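Local coordinates for protein ulvan Lyase-PL25 (Pseudoalteromonas sp. PLSV, PDB 5UAM) that cleaves ulvan, the sulfated cell-wall polysaccharide of green seaweeds, as a polysaccharide lyase of family 25 built on a beta-propeller, at residues K94-H99 / V434-I439; N32-P37 / P60-Y65. One frame throughout, in Å; residues are numbered along the deposited sequence.

Interaction 1: K94-H99 / V434-I439. With PO4 (phosphate ion), chain E.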
loop_
_atom_site.group_PDB
_atom_site.type_symbol
_atom_site.label_atom_id
_atom_site.label_comp_id
_atom_site.label_asym_id
_atom_site.label_seq_id
_atom_site.Cartn_x
_atom_site.Cartn_y
_atom_site.Cartn_z
ATOM N N LYS A 94 3.588 -9.268 -19.408
ATOM C CA LYS A 94 2.317 -9.399 -18.703
ATOM C C LYS A 94 1.360 -8.307 -19.165
ATOM O O LYS A 94 1.767 -7.160 -19.379
ATOM C CB LYS A 94 2.563 -9.296 -17.197
ATOM C CG LYS A 94 1.372 -9.672 -16.341
ATOM C CD LYS A 94 1.798 -9.918 -14.894
ATOM C CE LYS A 94 0.596 -10.229 -13.997
ATOM N NZ LYS A 94 -0.411 -9.120 -13.952
ATOM N N LYS A 95 0.080 -8.660 -19.332
ATOM C CA LYS A 95 -0.872 -7.697 -19.877
ATOM C C LYS A 95 -0.913 -6.429 -19.034
ATOM O O LYS A 95 -0.826 -5.315 -19.569
ATOM C CB LYS A 95 -2.271 -8.294 -20.012
ATOM C CG LYS A 95 -3.246 -7.350 -20.704
ATOM C CD LYS A 95 -4.634 -7.965 -20.889
ATOM C CE LYS A 95 -5.630 -6.939 -21.445
ATOM N NZ LYS A 95 -7.065 -7.380 -21.332
ATOM N N PHE A 96 -1.062 -6.573 -17.713
ATOM C CA PHE A 96 -1.071 -5.432 -16.803
ATOM C C PHE A 96 -0.039 -5.641 -15.704
ATOM O O PHE A 96 0.036 -6.715 -15.100
ATOM C CB PHE A 96 -2.449 -5.183 -16.183
ATOM C CG PHE A 96 -3.467 -4.697 -17.179
ATOM C CD1 PHE A 96 -3.349 -3.440 -17.749
ATOM C CD2 PHE A 96 -4.511 -5.509 -17.580
ATOM C CE1 PHE A 96 -4.247 -3.004 -18.695
ATOM C CE2 PHE A 96 -5.421 -5.063 -18.521
ATOM C CZ PHE A 96 -5.289 -3.814 -19.070
ATOM N N ASP A 97 0.754 -4.603 -15.455
ATOM C CA ASP A 97 1.844 -4.674 -14.495
ATOM C C ASP A 97 1.369 -4.356 -13.082
ATOM O O ASP A 97 1.660 -5.115 -12.149
ATOM C CB ASP A 97 2.962 -3.718 -14.920
ATOM C CG ASP A 97 4.112 -3.701 -13.940
ATOM O OD1 ASP A 97 3.918 -3.237 -12.803
ATOM O OD2 ASP A 97 5.212 -4.156 -14.328
ATOM N N ASN A 98 0.629 -3.260 -12.920
ATOM C CA ASN A 98 -0.066 -2.845 -11.707
ATOM C C ASN A 98 0.823 -2.192 -10.668
ATOM O O ASN A 98 0.294 -1.626 -9.707
ATOM C CB ASN A 98 -0.845 -3.983 -11.026
ATOM C CG ASN A 98 -1.819 -4.649 -11.937
ATOM O OD1 ASN A 98 -2.602 -3.982 -12.619
ATOM N ND2 ASN A 98 -1.765 -5.964 -11.993
ATOM N N HIS A 99 2.141 -2.216 -10.808
ATOM C CA HIS A 99 2.981 -1.735 -9.720
ATOM C C HIS A 99 3.095 -0.222 -9.657
ATOM O O HIS A 99 3.656 0.308 -8.677
ATOM C CB HIS A 99 4.373 -2.325 -9.827
ATOM C CG HIS A 99 4.451 -3.764 -9.461
ATOM N ND1 HIS A 99 3.853 -4.759 -10.206
ATOM C CD2 HIS A 99 5.053 -4.381 -8.419
ATOM C CE1 HIS A 99 4.095 -5.930 -9.644
ATOM N NE2 HIS A 99 4.833 -5.732 -8.563
ATOM N N VAL A 434 -13.734 -8.042 -12.421
ATOM C CA VAL A 434 -14.512 -9.053 -13.124
ATOM C C VAL A 434 -13.657 -9.539 -14.282
ATOM O O VAL A 434 -13.219 -10.691 -14.303
ATOM C CB VAL A 434 -15.860 -8.487 -13.589
ATOM C CG1 VAL A 434 -16.691 -9.551 -14.279
ATOM C CG2 VAL A 434 -16.607 -7.951 -12.395
ATOM N N SER A 435 -13.414 -8.674 -15.260
ATOM C CA SER A 435 -12.308 -8.899 -16.176
ATOM C C SER A 435 -11.180 -7.980 -15.753
ATOM O O SER A 435 -11.191 -7.422 -14.658
ATOM C CB SER A 435 -12.725 -8.647 -17.615
ATOM O OG SER A 435 -12.970 -7.285 -17.796
ATOM N N ASP A 436 -10.180 -7.828 -16.609
ATOM C CA ASP A 436 -9.081 -6.946 -16.244
ATOM C C ASP A 436 -9.204 -5.549 -16.833
ATOM O O ASP A 436 -8.284 -4.745 -16.672
ATOM C CB ASP A 436 -7.732 -7.588 -16.556
ATOM C CG ASP A 436 -7.572 -7.957 -17.986
ATOM O OD1 ASP A 436 -8.434 -7.612 -18.820
ATOM O OD2 ASP A 436 -6.554 -8.626 -18.281
ATOM N N GLU A 437 -10.333 -5.208 -17.447
ATOM C CA GLU A 437 -10.586 -3.841 -17.888
ATOM C C GLU A 437 -12.018 -3.465 -17.543
ATOM O O GLU A 437 -12.830 -4.311 -17.174
ATOM C CB GLU A 437 -10.297 -3.646 -19.373
ATOM C CG GLU A 437 -8.870 -4.014 -19.790
ATOM C CD GLU A 437 -8.632 -3.788 -21.268
ATOM O OE1 GLU A 437 -9.069 -2.741 -21.787
ATOM O OE2 GLU A 437 -8.031 -4.661 -21.914
ATOM N N GLY A 438 -12.318 -2.171 -17.631
ATOM C CA GLY A 438 -13.671 -1.716 -17.337
ATOM C C GLY A 438 -14.105 -1.945 -15.906
ATOM O O GLY A 438 -15.284 -2.208 -15.641
ATOM N N ILE A 439 -13.177 -1.840 -14.966
ATOM C CA ILE A 439 -13.438 -2.206 -13.587
ATOM C C ILE A 439 -14.137 -1.061 -12.870
ATOM O O ILE A 439 -13.673 0.090 -12.892
ATOM C CB ILE A 439 -12.120 -2.582 -12.884
ATOM C CG1 ILE A 439 -11.539 -3.836 -13.513
ATOM C CG2 ILE A 439 -12.349 -2.797 -11.385
ATOM C CD1 ILE A 439 -10.147 -4.163 -13.073
HETATM P P PO4 E . 7.666 -7.415 -7.312
HETATM O O1 PO4 E . 8.146 -8.751 -7.842
HETATM O O2 PO4 E . 8.146 -7.203 -5.935
HETATM O O3 PO4 E . 6.158 -7.499 -7.332
HETATM O O4 PO4 E . 8.215 -6.326 -8.229
#
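Lys95 reaches two carboxylates at once: its NZ donates to Asp436 OD1 and to Glu437 OE2, both at 2.9 Å, closing a three-residue salt-bridge network at the protein surface. The lysine can span the gap because its chain is stretched throughout, CG lying anti to the backbone N (chi1 -174°). Glu437 crosses it at about a right angle and offers the anti lone pair of OE2, whereas Asp436 OD1 is met on its syn side, somewhat out of the carboxylate plane. Beside this polar grip the rim of the Phe96 ring supplies the nonpolar part of the contact. Its edge points at Asp436, CE2 coming 3.6 Å from Asp436 CG with ring and carboxylate planes 85° apart, while CZ touches Glu437 CG at 3.7 Å.

The acidic residues sit in the hairpin turn between strands 428-433 and 439-444 of a propeller sheet, where Gly438 and Ile439 form a G1 beta bulge opposite Gly33; the positive phi of Gly438 suits glycine. On the other segment, Lys94 runs out extended and turns only at its last bond, where NZ donates to Phe96 O at 2.7 Å, nearly in line with the carbonyl. Farther along, Asp97 OD1 accepts from His99 N at 2.9 Å in an Asx turn, and its OD2 is held by His119 and His135. His99, the probable proton donor of the lyase, bonds through ND1 to Asp97 O and through NE2 to O3 of a phosphate ion at its ring edge. That anion, probably from the crystallisation liquor, is also bound by His119, Arg180, His184 and Tyr222.

Interaction 2: N32-P37 / P60-Y65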
loop_
_atom_site.group_PDB
_atom_site.type_symbol
_atom_site.label_atom_id
_atom_site.label_comp_id
_atom_site.label_asym_id
_atom_site.label_seq_id
_atom_site.Cartn_x
_atom_site.Cartn_y
_atom_site.Cartn_z
ATOM N N ASN A 32 -13.603 2.484 -15.337
ATOM C CA ASN A 32 -12.492 2.278 -16.263
ATOM C C ASN A 32 -11.228 1.750 -15.592
ATOM O O ASN A 32 -10.155 1.833 -16.187
ATOM C CB ASN A 32 -12.170 3.559 -17.040
ATOM C CG ASN A 32 -11.673 4.673 -16.165
ATOM O OD1 ASN A 32 -11.755 4.625 -14.936
ATOM N ND2 ASN A 32 -11.120 5.712 -16.807
ATOM N N GLY A 33 -11.315 1.159 -14.403
ATOM C CA GLY A 33 -10.131 0.576 -13.809
ATOM C C GLY A 33 -9.600 -0.580 -14.638
ATOM O O GLY A 33 -10.336 -1.230 -15.368
ATOM N N VAL A 34 -8.289 -0.847 -14.507
ATOM C CA VAL A 34 -7.661 -1.989 -15.165
ATOM C C VAL A 34 -6.791 -2.763 -14.184
ATOM O O VAL A 34 -6.283 -2.223 -13.197
ATOM C CB VAL A 34 -6.819 -1.635 -16.413
ATOM C CG1 VAL A 34 -7.631 -0.797 -17.371
ATOM C CG2 VAL A 34 -5.529 -0.941 -16.044
ATOM N N GLY A 35 -6.610 -4.048 -14.492
ATOM C CA GLY A 35 -5.682 -4.873 -13.717
ATOM C C GLY A 35 -6.124 -4.985 -12.274
ATOM O O GLY A 35 -7.263 -5.361 -11.989
ATOM N N ASN A 36 -5.215 -4.685 -11.348
ATOM C CA ASN A 36 -5.547 -4.437 -9.944
ATOM C C ASN A 36 -5.526 -2.929 -9.770
ATOM O O ASN A 36 -4.438 -2.330 -9.757
ATOM C CB ASN A 36 -4.511 -5.060 -9.002
ATOM C CG ASN A 36 -4.487 -6.534 -9.045
ATOM O OD1 ASN A 36 -5.471 -7.194 -9.381
ATOM N ND2 ASN A 36 -3.339 -7.099 -8.697
ATOM N N PRO A 37 -6.667 -2.245 -9.669
ATOM C CA PRO A 37 -6.618 -0.782 -9.703
ATOM C C PRO A 37 -6.181 -0.125 -8.414
ATOM O O PRO A 37 -5.902 1.080 -8.429
ATOM C CB PRO A 37 -8.053 -0.377 -10.039
ATOM C CG PRO A 37 -8.621 -1.546 -10.747
ATOM C CD PRO A 37 -7.988 -2.753 -10.074
ATOM N N PRO A 60 -7.143 3.156 -17.612
ATOM C CA PRO A 60 -6.659 2.645 -18.896
ATOM C C PRO A 60 -5.179 2.927 -19.110
ATOM O O PRO A 60 -4.656 3.983 -18.726
ATOM C CB PRO A 60 -7.529 3.383 -19.917
ATOM C CG PRO A 60 -8.816 3.629 -19.171
ATOM C CD PRO A 60 -8.383 3.931 -17.756
ATOM N N LYS A 61 -4.505 1.955 -19.722
ATOM C CA LYS A 61 -3.074 2.004 -19.995
ATOM C C LYS A 61 -2.272 2.189 -18.712
ATOM O O LYS A 61 -1.131 2.675 -18.732
ATOM C CB LYS A 61 -2.731 3.054 -21.063
ATOM C CG LYS A 61 -3.495 2.856 -22.393
ATOM C CD LYS A 61 -2.956 3.777 -23.474
ATOM N N GLU A 62 -2.845 1.774 -17.580
ATOM C CA GLU A 62 -2.220 1.878 -16.264
ATOM C C GLU A 62 -1.931 3.329 -15.869
ATOM O O GLU A 62 -1.151 3.593 -14.940
ATOM C CB GLU A 62 -0.971 0.988 -16.140
ATOM C CG GLU A 62 -1.236 -0.466 -16.539
ATOM C CD GLU A 62 -0.149 -1.443 -16.142
ATOM O OE1 GLU A 62 0.359 -1.353 -15.005
ATOM O OE2 GLU A 62 0.140 -2.333 -16.970
ATOM N N ASP A 63 -2.585 4.279 -16.533
ATOM C CA ASP A 63 -2.381 5.677 -16.178
ATOM C C ASP A 63 -3.143 5.994 -14.890
ATOM O O ASP A 63 -4.175 5.380 -14.598
ATOM C CB ASP A 63 -2.879 6.594 -17.301
ATOM C CG ASP A 63 -2.067 6.486 -18.585
ATOM O OD1 ASP A 63 -0.872 6.115 -18.504
ATOM O OD2 ASP A 63 -2.637 6.783 -19.671
ATOM N N PRO A 64 -2.649 6.949 -14.103
ATOM C CA PRO A 64 -3.326 7.307 -12.854
ATOM C C PRO A 64 -4.519 8.209 -13.135
ATOM O O PRO A 64 -4.409 9.184 -13.884
ATOM C CB PRO A 64 -2.240 8.058 -12.073
ATOM C CG PRO A 64 -1.409 8.669 -13.130
ATOM C CD PRO A 64 -1.362 7.651 -14.245
ATOM N N TYR A 65 -5.645 7.886 -12.493
ATOM C CA TYR A 65 -6.855 8.691 -12.577
ATOM C C TYR A 65 -7.260 9.161 -11.186
ATOM O O TYR A 65 -7.073 8.453 -10.184
ATOM C CB TYR A 65 -8.005 7.897 -13.218
ATOM C CG TYR A 65 -7.862 7.811 -14.715
ATOM C CD1 TYR A 65 -6.918 6.964 -15.294
ATOM C CD2 TYR A 65 -8.602 8.636 -15.557
ATOM C CE1 TYR A 65 -6.738 6.904 -16.657
ATOM C CE2 TYR A 65 -8.426 8.589 -16.940
ATOM C CZ TYR A 65 -7.498 7.711 -17.484
ATOM O OH TYR A 65 -7.325 7.676 -18.856
#
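With chi1 at 65°, CG of Asn32 is tucked between its own backbone N and carbonyl carbon, which swings the amide across the Pro60 ring and toward Tyr65. ND2 lies 3.4 Å from Pro60 CD and stands over one face of the Tyr65 ring, offset toward the rim, 3.9 Å from CE2. The other end of the amide is anchored outside the contact, OD1 accepting a hydrogen bond from the hydroxyl of Tyr57. Pro60 also packs its CD against Asn32 O at 3.2 Å; its ring, at the start of the turn, lies against the end of strand 30-33. Val34 fills the next place along, CG1 against Pro60 CA at 3.9 Å and CG2 beside the backbone N of Glu62, a branched side chain suited to this buried spot. Asp63 N bonds to Pro60 O at 3.0 Å and closes the turn that carries Glu62. The Glu62 carboxylate serves the neighbouring loop, accepting from the backbone N atoms of Asp97 and Asn98. Such packing joins adjacent antiparallel sheets of a beta-propeller, beside a probable substrate site to which Asn36 belongs.

From the N terminus, strand 30-33 runs into residues 32-37, and interaction 2 closes a short loop when the turn at 60-65, between strands 52-58 and 64-70, packs against them. The chain then passes strand 75-81 before residues 94-99 open interaction 1, which closes 335 residues later at 434-439. The two loops therefore follow in series, neither enclosing nor crossing the other. In space the centres of interactions 1 and 2 are about 7 Å apart. Asp436 O meets Gly35 N at 2.8 Å, a probable hydrogen bond, and the Glu62 turn also grips the loop bearing His99, so the sheet combining strand 30-33 with C-terminal strands is tied to the next sheet and to that loop.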